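Side-chain contacts in mevalonate diphosphate decarboxylase (Legionella pneumophila, PDB 3LTO), which probably catalyses the ATP-dependent decarboxylation of mevalonate diphosphate to isopentenyl diphosphate, a step of isoprenoid biosynthesis: residues Tyr205-Arg208 and Ser209-Glu213; Asn225-Trp228 and Thr229-Tyr232; Leu291-Ser294 and Asp295-Asp298; Leu299-Gln302 and Phe303-His307. All blocks are in the same frame, centred on the assembly; numbering follows the deposited sequence.

Contact 1 of 4, residues Tyr205-Arg208 and Ser209-Glu213; sequences YETR and SERAE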
loop_
_atom_site.group_PDB
_atom_site.type_symbol
_atom_site.label_atom_id
_atom_site.label_comp_id
_atom_site.label_asym_id
_atom_site.label_seq_id
_atom_site.Cartn_x
_atom_site.Cartn_y
_atom_site.Cartn_z
ATOM N N TYR A 205 -0.326 -17.109 17.507
ATOM C CA TYR A 205 -0.754 -15.868 16.873
ATOM C C TYR A 205 0.423 -15.056 16.341
ATOM O O TYR A 205 0.414 -14.597 15.202
ATOM C CB TYR A 205 -1.563 -15.036 17.865
ATOM C CG TYR A 205 -1.922 -13.655 17.373
ATOM C CD1 TYR A 205 -1.051 -12.583 17.556
ATOM C CD2 TYR A 205 -3.132 -13.418 16.720
ATOM C CE1 TYR A 205 -1.373 -11.313 17.107
ATOM C CE2 TYR A 205 -3.464 -12.149 16.264
ATOM C CZ TYR A 205 -2.580 -11.101 16.462
ATOM O OH TYR A 205 -2.895 -9.837 16.020
ATOM N N GLU A 206 1.432 -14.891 17.184
ATOM C CA GLU A 206 2.641 -14.145 16.852
ATOM C C GLU A 206 3.256 -14.538 15.509
ATOM O O GLU A 206 3.744 -13.680 14.768
ATOM C CB GLU A 206 3.674 -14.365 17.960
ATOM C CG GLU A 206 3.900 -15.861 18.244
ATOM C CD GLU A 206 4.784 -16.112 19.449
ATOM O OE1 GLU A 206 5.983 -15.770 19.383
ATOM O OE2 GLU A 206 4.273 -16.643 20.464
ATOM N N THR A 207 3.234 -15.833 15.212
ATOM C CA THR A 207 3.806 -16.375 13.982
ATOM C C THR A 207 2.783 -16.661 12.870
ATOM O O THR A 207 3.127 -17.216 11.822
ATOM C CB THR A 207 4.540 -17.688 14.285
ATOM O OG1 THR A 207 3.627 -18.599 14.915
ATOM C CG2 THR A 207 5.738 -17.436 15.227
ATOM N N ARG A 208 1.533 -16.280 13.112
ATOM C CA ARG A 208 0.439 -16.503 12.166
ATOM C C ARG A 208 0.619 -15.895 10.759
ATOM O O ARG A 208 0.334 -16.549 9.748
ATOM C CB ARG A 208 -0.866 -16.016 12.815
ATOM C CG ARG A 208 -2.048 -15.847 11.889
ATOM C CD ARG A 208 -2.357 -17.092 11.075
ATOM N NE ARG A 208 -3.169 -16.711 9.924
ATOM C CZ ARG A 208 -3.283 -17.413 8.803
ATOM N NH1 ARG A 208 -2.637 -18.564 8.655
ATOM N NH2 ARG A 208 -4.027 -16.937 7.813
ATOM N N SER A 209 1.099 -14.660 10.685
ATOM C CA SER A 209 1.292 -14.012 9.396
ATOM C C SER A 209 2.406 -14.663 8.581
ATOM O O SER A 209 2.330 -14.718 7.356
ATOM C CB SER A 209 1.571 -12.520 9.590
ATOM O OG SER A 209 0.443 -11.875 10.160
ATOM N N GLU A 210 3.443 -15.156 9.251
ATOM C CA GLU A 210 4.531 -15.821 8.536
ATOM C C GLU A 210 3.974 -17.036 7.806
ATOM O O GLU A 210 4.297 -17.273 6.644
ATOM C CB GLU A 210 5.626 -16.273 9.505
ATOM C CG GLU A 210 6.582 -15.178 9.935
ATOM C CD GLU A 210 7.192 -15.445 11.300
ATOM O OE1 GLU A 210 7.608 -16.594 11.560
ATOM O OE2 GLU A 210 7.259 -14.503 12.112
ATOM N N ARG A 211 3.140 -17.807 8.495
ATOM C CA ARG A 211 2.540 -18.994 7.894
ATOM C C ARG A 211 1.601 -18.628 6.738
ATOM O O ARG A 211 1.588 -19.297 5.698
ATOM C CB ARG A 211 1.770 -19.799 8.950
ATOM C CG ARG A 211 2.649 -20.406 10.038
ATOM C CD ARG A 211 1.891 -21.465 10.838
ATOM N NE ARG A 211 0.781 -20.901 11.604
ATOM C CZ ARG A 211 0.920 -20.157 12.697
ATOM N NH1 ARG A 211 2.129 -19.885 13.158
ATOM N NH2 ARG A 211 -0.149 -19.698 13.339
ATOM N N ALA A 212 0.820 -17.565 6.923
ATOM C CA ALA A 212 -0.120 -17.110 5.901
ATOM C C ALA A 212 0.603 -16.712 4.616
ATOM O O ALA A 212 0.132 -16.999 3.512
ATOM C CB ALA A 212 -0.934 -15.927 6.423
ATOM N N GLU A 213 1.738 -16.032 4.763
ATOM C CA GLU A 213 2.517 -15.603 3.605
ATOM C C GLU A 213 3.115 -16.827 2.928
ATOM O O GLU A 213 3.131 -16.921 1.700
ATOM C CB GLU A 213 3.636 -14.645 4.027
ATOM C CG GLU A 213 3.175 -13.240 4.419
ATOM C CD GLU A 213 2.528 -12.478 3.264
ATOM O OE1 GLU A 213 2.932 -12.691 2.102
ATOM O OE2 GLU A 213 1.627 -11.651 3.519
HETATM O O HOH W 1 3.782 -13.708 11.699
#
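Arg-211 reaches back over the first turn of helix 208-224 to Thr-207, where its NH1 donates to OG1 at 2.6 Å. The hydroxyl oxygen lies at the edge of the guanidinium, only 2° out of its plane, although the angle at the hydrogen is a modest 136°. With CG set beside the backbone N, the bend at chi3 (-65°) turns the Arg-211 guanidinium toward the residue four places earlier. The same fold lays the flat group over the backbone of Arg-208, whose CA sits 3.5 Å from NH2, over one face and toward the rim. Thr-207 occupies the N-cap position, but its side chain makes no capping bond; OG1 pairs with Arg-211 NH1 and, beyond the contact, with Phe-204 O. Its carbonyl O takes a weak bond from Glu-210 N and another from Arg-211 N, and a water links Glu-206 O to Glu-210 N at 2.9 Å from the latter. One turn on, Ala-212 N donates to Arg-208 O at 3.0 Å, and the Ala-212 methyl covers one face of the Arg-208 guanidinium, CB to NH2 3.5 Å.

In the next shell, Phe-204 O also accepts from Arg-211 NH2. Salt bridges join Arg-208 NH2 to Glu-238 and both Arg-208 NH1 and Arg-211 NE to Asp-241. The two like-charged groups thus share an acid on helix 228-247, which probably offsets their mutual repulsion and ties the start of helix 208-224 to its neighbour.

Contact 2 of 4, residues Asn225-Trp228 and Thr229-Tyr232; sequences NKDW and TSIY
Asp-227 grips Ser-230 twice with one carboxylate, and both bonds arrive from above the carboxylate plane. Ser-230 N donates to OD1 at 3.2 Å, 68° out of that plane, while Ser-230 OG donates to OD2 at 2.8 Å, 60° out of it. The first is an N-cap bond opening helix 228-247. It is possible because CG of Asp-227 stands opposite its backbone N (chi1 -175°), which brings the carboxylate alongside the first turn. A water donates to OD1 and accepts from Thr-229 N at 3.2 Å, so a second amide of that turn is also served. The acid lies where the helix dipole would be expected to stabilise its negative charge. Regular helical bonding follows: Ile-231 N meets Asp-227 O at 3.1 Å, and Tyr-232 N meets Trp-228 O at 2.9 Å.

On the buried side, Trp-228 CE3 touches Ile-231 CD1 at 4.0 Å, the two side chains crossing at a slant. Lys-226, with positive phi, is the C-prime residue of a Schellman motif ending helix 208-224. Ile-231 packs back on Leu-219, Ala-222 and Phe-223 of that helix and on Val-279 of strand 279-281, whereas Tyr-232 stacks on Trp-271 of helix 258-274.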
loop_
_atom_site.group_PDB
_atom_site.type_symbol
_atom_site.label_atom_id
_atom_site.label_comp_id
_atom_site.label_asym_id
_atom_site.label_seq_id
_atom_site.Cartn_x
_atom_site.Cartn_y
_atom_site.Cartn_z
ATOM N N ASN A 225 0.098 -23.674 -11.635
ATOM C CA ASN A 225 0.244 -25.030 -12.149
ATOM C C ASN A 225 -1.075 -25.782 -12.304
ATOM O O ASN A 225 -1.068 -26.968 -12.619
ATOM C CB ASN A 225 1.167 -25.853 -11.245
ATOM C CG ASN A 225 2.553 -25.251 -11.119
ATOM O OD1 ASN A 225 3.177 -24.880 -12.113
ATOM N ND2 ASN A 225 3.051 -25.165 -9.891
ATOM N N LYS A 226 -2.202 -25.114 -12.091
ATOM C CA LYS A 226 -3.487 -25.795 -12.208
ATOM C C LYS A 226 -3.430 -27.063 -11.359
ATOM O O LYS A 226 -3.806 -28.147 -11.808
ATOM C CB LYS A 226 -3.760 -26.173 -13.666
ATOM C CG LYS A 226 -3.801 -24.992 -14.622
ATOM C CD LYS A 226 -5.151 -24.292 -14.606
ATOM C CE LYS A 226 -6.167 -25.056 -15.445
ATOM N NZ LYS A 226 -7.495 -24.381 -15.494
ATOM N N ASP A 227 -2.935 -26.917 -10.134
ATOM C CA ASP A 227 -2.811 -28.031 -9.201
ATOM C C ASP A 227 -3.889 -27.925 -8.116
ATOM O O ASP A 227 -3.626 -27.471 -6.998
ATOM C CB ASP A 227 -1.415 -28.012 -8.577
ATOM C CG ASP A 227 -1.153 -29.207 -7.689
ATOM O OD1 ASP A 227 -2.081 -30.005 -7.452
ATOM O OD2 ASP A 227 -0.009 -29.346 -7.216
ATOM N N TRP A 228 -5.099 -28.360 -8.462
ATOM C CA TRP A 228 -6.257 -28.307 -7.567
ATOM C C TRP A 228 -6.062 -29.057 -6.249
ATOM O O TRP A 228 -6.552 -28.624 -5.198
ATOM C CB TRP A 228 -7.485 -28.854 -8.303
ATOM C CG TRP A 228 -8.806 -28.564 -7.651
ATOM C CD1 TRP A 228 -9.624 -29.459 -7.023
ATOM C CD2 TRP A 228 -9.491 -27.308 -7.624
ATOM N NE1 TRP A 228 -10.778 -28.840 -6.612
ATOM C CE2 TRP A 228 -10.724 -27.518 -6.965
ATOM C CE3 TRP A 228 -9.185 -26.023 -8.091
ATOM C CZ2 TRP A 228 -11.655 -26.488 -6.761
ATOM C CZ3 TRP A 228 -10.112 -24.997 -7.889
ATOM C CH2 TRP A 228 -11.331 -25.239 -7.229
ATOM N N THR A 229 -5.350 -30.178 -6.309
ATOM C CA THR A 229 -5.087 -30.979 -5.125
ATOM C C THR A 229 -4.283 -30.164 -4.102
ATOM O O THR A 229 -4.548 -30.235 -2.893
ATOM C CB THR A 229 -4.307 -32.272 -5.493
ATOM O OG1 THR A 229 -5.069 -33.046 -6.429
ATOM C CG2 THR A 229 -4.058 -33.114 -4.261
ATOM N N SER A 230 -3.308 -29.390 -4.579
ATOM C CA SER A 230 -2.500 -28.562 -3.682
ATOM C C SER A 230 -3.286 -27.359 -3.155
ATOM O O SER A 230 -3.062 -26.914 -2.025
ATOM C CB SER A 230 -1.231 -28.066 -4.378
ATOM O OG SER A 230 -0.254 -29.087 -4.443
ATOM N N ILE A 231 -4.188 -26.823 -3.975
ATOM C CA ILE A 231 -5.009 -25.692 -3.553
ATOM C C ILE A 231 -5.847 -26.200 -2.374
ATOM O O ILE A 231 -5.924 -25.558 -1.320
ATOM C CB ILE A 231 -5.930 -25.196 -4.706
ATOM C CG1 ILE A 231 -5.066 -24.619 -5.831
ATOM C CG2 ILE A 231 -6.910 -24.132 -4.197
ATOM C CD1 ILE A 231 -5.841 -24.103 -7.026
ATOM N N TYR A 232 -6.447 -27.373 -2.556
ATOM C CA TYR A 232 -7.255 -27.997 -1.507
ATOM C C TYR A 232 -6.463 -28.142 -0.199
ATOM O O TYR A 232 -6.887 -27.649 0.842
ATOM C CB TYR A 232 -7.730 -29.370 -1.988
ATOM C CG TYR A 232 -8.064 -30.373 -0.901
ATOM C CD1 TYR A 232 -9.114 -30.155 -0.011
ATOM C CD2 TYR A 232 -7.351 -31.567 -0.795
ATOM C CE1 TYR A 232 -9.449 -31.098 0.951
ATOM C CE2 TYR A 232 -7.678 -32.524 0.168
ATOM C CZ TYR A 232 -8.728 -32.283 1.036
ATOM O OH TYR A 232 -9.069 -33.237 1.970
HETATM O O HOH W 2 -4.099 -31.641 -8.845
#

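Contact 3 of 4, residues Leu291-Ser294 and Asp295-Asp298; sequences LYRS and DQTD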
loop_
_atom_site.group_PDB
_atom_site.type_symbol
_atom_site.label_atom_id
_atom_site.label_comp_id
_atom_site.label_asym_id
_atom_site.label_seq_id
_atom_site.Cartn_x
_atom_site.Cartn_y
_atom_site.Cartn_z
ATOM N N LEU A 291 -15.875 -25.314 -2.573
ATOM C CA LEU A 291 -15.633 -24.643 -3.843
ATOM C C LEU A 291 -15.258 -25.720 -4.843
ATOM O O LEU A 291 -14.331 -26.503 -4.609
ATOM C CB LEU A 291 -14.501 -23.618 -3.716
ATOM C CG LEU A 291 -14.868 -22.339 -2.962
ATOM C CD1 LEU A 291 -13.635 -21.466 -2.795
ATOM C CD2 LEU A 291 -15.955 -21.594 -3.730
ATOM N N TYR A 292 -15.998 -25.768 -5.946
ATOM C CA TYR A 292 -15.785 -26.756 -6.999
ATOM C C TYR A 292 -15.490 -26.048 -8.306
ATOM O O TYR A 292 -15.939 -24.925 -8.519
ATOM C CB TYR A 292 -17.049 -27.595 -7.212
ATOM C CG TYR A 292 -17.375 -28.602 -6.135
ATOM C CD1 TYR A 292 -16.767 -29.853 -6.118
ATOM C CD2 TYR A 292 -18.330 -28.319 -5.161
ATOM C CE1 TYR A 292 -17.104 -30.801 -5.160
ATOM C CE2 TYR A 292 -18.679 -29.262 -4.198
ATOM C CZ TYR A 292 -18.063 -30.499 -4.204
ATOM O OH TYR A 292 -18.410 -31.441 -3.264
ATOM N N ARG A 293 -14.740 -26.715 -9.178
ATOM C CA ARG A 293 -14.427 -26.167 -10.489
ATOM C C ARG A 293 -15.696 -26.242 -11.337
ATOM O O ARG A 293 -16.581 -27.051 -11.066
ATOM C CB ARG A 293 -13.332 -26.992 -11.165
ATOM C CG ARG A 293 -11.953 -26.831 -10.570
ATOM C CD ARG A 293 -10.907 -27.556 -11.403
ATOM N NE ARG A 293 -10.567 -28.855 -10.836
ATOM C CZ ARG A 293 -11.250 -29.971 -11.043
ATOM N NH1 ARG A 293 -12.316 -29.960 -11.822
ATOM N NH2 ARG A 293 -10.883 -31.090 -10.441
ATOM N N SER A 294 -15.784 -25.402 -12.365
ATOM C CA SER A 294 -16.951 -25.403 -13.241
ATOM C C SER A 294 -17.129 -26.774 -13.883
ATOM O O SER A 294 -18.238 -27.146 -14.248
ATOM C CB SER A 294 -16.803 -24.346 -14.333
ATOM O OG SER A 294 -15.676 -24.625 -15.143
ATOM N N ASP A 295 -16.043 -27.532 -14.009
ATOM C CA ASP A 295 -16.119 -28.870 -14.601
ATOM C C ASP A 295 -16.371 -29.970 -13.564
ATOM O O ASP A 295 -16.310 -31.154 -13.886
ATOM C CB ASP A 295 -14.834 -29.202 -15.367
ATOM C CG ASP A 295 -13.660 -29.471 -14.447
ATOM O OD1 ASP A 295 -13.194 -28.530 -13.783
ATOM O OD2 ASP A 295 -13.205 -30.632 -14.380
ATOM N N GLN A 296 -16.652 -29.587 -12.324
ATOM C CA GLN A 296 -16.901 -30.572 -11.279
ATOM C C GLN A 296 -18.367 -30.653 -10.876
ATOM O O GLN A 296 -18.683 -31.216 -9.825
ATOM C CB GLN A 296 -16.079 -30.253 -10.029
ATOM C CG GLN A 296 -14.600 -30.545 -10.116
ATOM C CD GLN A 296 -13.904 -30.269 -8.791
ATOM O OE1 GLN A 296 -13.944 -29.152 -8.286
ATOM N NE2 GLN A 296 -13.274 -31.292 -8.222
ATOM N N THR A 297 -19.260 -30.097 -11.694
ATOM C CA THR A 297 -20.684 -30.121 -11.372
ATOM C C THR A 297 -21.173 -31.504 -10.953
ATOM O O THR A 297 -21.846 -31.639 -9.935
ATOM C CB THR A 297 -21.551 -29.636 -12.556
ATOM O OG1 THR A 297 -21.164 -28.304 -12.910
ATOM C CG2 THR A 297 -23.036 -29.630 -12.170
ATOM N N ASP A 298 -20.832 -32.529 -11.725
ATOM C CA ASP A 298 -21.275 -33.876 -11.389
ATOM C C ASP A 298 -20.637 -34.431 -10.127
ATOM O O ASP A 298 -21.296 -35.120 -9.356
ATOM C CB ASP A 298 -21.033 -34.844 -12.549
ATOM C CG ASP A 298 -21.953 -34.580 -13.726
ATOM O OD1 ASP A 298 -23.074 -34.067 -13.504
ATOM O OD2 ASP A 298 -21.563 -34.901 -14.868
HETATM O O HOH W 3 -19.197 -29.516 -15.063
#
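A polar turn, braced by side chains, carries the chain from the end of strand 288-292 into helix 297-308, with Gln-296 and Arg-293 as its main partners. Gln-296 sits at the N-cap position and folds its amide back onto the strand end. Its OE1 accepts from Arg-293 N at 2.7 Å, in the carbonyl plane and on a lone pair, with an almost straight N-H...O angle of 171°. Gln-296 N donates to Arg-293 O at 2.8 Å, from well above that carbonyl's plane, so the two residues are pinned together by a reciprocal pair of bonds. The amide borders Tyr-292: OE1 comes to 3.6 Å from CD1 at the ring edge, the ring and amide planes being 67° apart.

On the other side of the turn, Arg-293 NH1 forms a salt bridge with Asp-295 OD1 at 2.6 Å, reaching the syn side of a carboxylate that is nearly coplanar with the guanidinium. Asp-295 can meet it because its CG lies between its own N and carbonyl carbon (chi1 72°), swinging the acid back toward Arg-293. The Gln-296 amide carbon, CD, lies over one face of the guanidinium, 3.5 Å from CZ.

Arg-293 NH2 has a second acidic partner in Asp-276, Gln-296 NE2 donates to Gly-277 O, and Trp-228 adds a cation-pi contact. A water donates to Ser-294 O at 2.7 Å and is hydrogen-bonded to Thr-297 OG1. The reciprocal Arg-293/Gln-296 bonds and the salt bridge make a compact strand-to-helix turn ending an inner strand of the C-terminal domain's antiparallel sheet.

Contact 4 of 4, residues Leu299-Gln302 and Phe303-His307; sequences LARQ and FKSDH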
loop_
_atom_site.group_PDB
_atom_site.type_symbol
_atom_site.label_atom_id
_atom_site.label_comp_id
_atom_site.label_asym_id
_atom_site.label_seq_id
_atom_site.Cartn_x
_atom_site.Cartn_y
_atom_site.Cartn_z
ATOM N N LEU A 299 -19.360 -34.139 -9.913
ATOM C CA LEU A 299 -18.690 -34.633 -8.716
ATOM C C LEU A 299 -19.368 -34.006 -7.502
ATOM O O LEU A 299 -19.598 -34.669 -6.492
ATOM C CB LEU A 299 -17.203 -34.268 -8.739
ATOM C CG LEU A 299 -16.344 -34.868 -7.622
ATOM C CD1 LEU A 299 -16.404 -36.389 -7.702
ATOM C CD2 LEU A 299 -14.905 -34.397 -7.752
ATOM N N ALA A 300 -19.702 -32.727 -7.624
ATOM C CA ALA A 300 -20.358 -31.985 -6.552
ATOM C C ALA A 300 -21.722 -32.577 -6.221
ATOM O O ALA A 300 -22.054 -32.780 -5.050
ATOM C CB ALA A 300 -20.511 -30.524 -6.952
ATOM N N ARG A 301 -22.520 -32.838 -7.252
ATOM C CA ARG A 301 -23.843 -33.411 -7.046
ATOM C C ARG A 301 -23.700 -34.807 -6.435
ATOM O O ARG A 301 -24.505 -35.218 -5.599
ATOM C CB ARG A 301 -24.607 -33.479 -8.374
ATOM C CG ARG A 301 -26.015 -34.052 -8.264
ATOM C CD ARG A 301 -26.770 -33.993 -9.601
ATOM N NE ARG A 301 -27.932 -34.886 -9.611
ATOM C CZ ARG A 301 -28.946 -34.819 -8.750
ATOM N NH1 ARG A 301 -28.955 -33.892 -7.799
ATOM N NH2 ARG A 301 -29.947 -35.689 -8.823
ATOM N N GLN A 302 -22.662 -35.528 -6.842
ATOM C CA GLN A 302 -22.425 -36.869 -6.313
ATOM C C GLN A 302 -22.072 -36.817 -4.821
ATOM O O GLN A 302 -22.522 -37.645 -4.036
ATOM C CB GLN A 302 -21.300 -37.551 -7.104
ATOM C CG GLN A 302 -20.901 -38.926 -6.585
ATOM C CD GLN A 302 -19.763 -39.552 -7.386
ATOM O OE1 GLN A 302 -19.274 -40.634 -7.048
ATOM N NE2 GLN A 302 -19.342 -38.877 -8.452
ATOM N N PHE A 303 -21.265 -35.838 -4.426
ATOM C CA PHE A 303 -20.889 -35.714 -3.022
ATOM C C PHE A 303 -22.072 -35.238 -2.166
ATOM O O PHE A 303 -22.275 -35.714 -1.051
ATOM C CB PHE A 303 -19.701 -34.756 -2.868
ATOM C CG PHE A 303 -19.259 -34.581 -1.449
ATOM C CD1 PHE A 303 -19.817 -33.586 -0.650
ATOM C CD2 PHE A 303 -18.341 -35.457 -0.881
ATOM C CE1 PHE A 303 -19.471 -33.467 0.697
ATOM C CE2 PHE A 303 -17.986 -35.349 0.473
ATOM C CZ PHE A 303 -18.556 -34.350 1.260
ATOM N N LYS A 304 -22.846 -34.296 -2.689
ATOM C CA LYS A 304 -24.004 -33.784 -1.969
ATOM C C LYS A 304 -24.993 -34.927 -1.758
ATOM O O LYS A 304 -25.539 -35.109 -0.664
ATOM C CB LYS A 304 -24.670 -32.666 -2.777
ATOM C CG LYS A 304 -25.980 -32.143 -2.196
ATOM C CD LYS A 304 -26.516 -31.002 -3.044
ATOM C CE LYS A 304 -27.729 -30.344 -2.405
ATOM N NZ LYS A 304 -28.087 -29.038 -3.060
ATOM N N SER A 305 -25.215 -35.695 -2.818
ATOM C CA SER A 305 -26.134 -36.820 -2.770
ATOM C C SER A 305 -25.666 -37.881 -1.784
ATOM O O SER A 305 -26.410 -38.281 -0.889
ATOM C CB SER A 305 -26.270 -37.460 -4.160
ATOM O OG SER A 305 -26.830 -36.558 -5.105
ATOM N N ASP A 306 -24.423 -38.321 -1.942
ATOM C CA ASP A 306 -23.885 -39.373 -1.093
ATOM C C ASP A 306 -23.478 -39.012 0.336
ATOM O O ASP A 306 -23.395 -39.900 1.186
ATOM C CB ASP A 306 -22.697 -40.066 -1.784
ATOM C CG ASP A 306 -23.086 -40.742 -3.087
ATOM O OD1 ASP A 306 -24.278 -41.058 -3.276
ATOM O OD2 ASP A 306 -22.191 -40.971 -3.926
ATOM N N HIS A 307 -23.229 -37.737 0.624
ATOM C CA HIS A 307 -22.808 -37.391 1.980
ATOM C C HIS A 307 -23.429 -36.173 2.662
ATOM O O HIS A 307 -23.263 -36.000 3.865
ATOM C CB HIS A 307 -21.281 -37.255 2.035
ATOM C CG HIS A 307 -20.547 -38.476 1.579
ATOM N ND1 HIS A 307 -20.141 -38.655 0.275
ATOM C CD2 HIS A 307 -20.149 -39.583 2.251
ATOM C CE1 HIS A 307 -19.523 -39.818 0.161
ATOM N NE2 HIS A 307 -19.514 -40.400 1.347
#
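Helix 297-308 supplies both halves of this contact, an i to i+4 ladder in which Ser-305 and Asp-306 meet the turn before them. Arg-301 O is held by two donors from one residue: Ser-305 N at 2.9 Å and Ser-305 OG at 2.7 Å, approaching from opposite faces of the carbonyl plane. The serine hydroxyl can fold back this way because its OG lies opposite its own carbonyl carbon (chi1 -63°), beside the backbone N and pointing along the helix toward its start. OG also lies over one face of the Arg-301 guanidinium, at a distance and without touching it, while the arginine's extended chain runs outward from CG to NE.

One residue further along, Asp-306 N donates to Gln-302 O at 2.9 Å. The Asp-306 carboxylate rests against the aliphatic part of Gln-302, OD2 to CG 3.6 Å, with amide and carboxylate planes almost perpendicular (85°). The Gln-302 amide itself serves another partner, OE1 accepting from Lys-274 NZ. Ordinary bonds complete the ladder, from Phe-303 N to Leu-299 O at 2.9 Å and from Lys-304 N to Ala-300 O at 2.9 Å. The wider pi-type turn at 304-307 follows, and CB of His-307 lies over one face of the Phe-303 ring, near its rim.

The helix is amphipathic in its placing. Ser-305, Asp-306 and Arg-301 are exposed, whereas Phe-303 is buried, meeting Phe-270 edge-to-face and touching Val-266 and Ile-267 of helix 258-274. Leu-299 also packs on Phe-270, and Ala-300 and Phe-303 lean on Tyr-292 of strand 288-292.

Contacts 1 and 2 both concern helix starts on consecutive helices, 208-224 and 228-247, yet only contact 2 uses its N-cap side chain for capping; in contact 1 the N-cap hydroxyl pairs with an arginine and a backbone carbonyl. Contact 3 also leads into a helix, but from a strand. Contact 4, on the same helix 297-308, is regular helix with one polar and one buried side. Contacts 2 and 3 touch through Trp-228, and Tyr-292 joins contacts 3 and 4. Contact 1 stands apart, its centre about 34 Å from that of contact 4. Contact 2 has no fully exposed residue among those that touch, whereas contacts 1, 3 and 4 each combine buried residues with exposed ones.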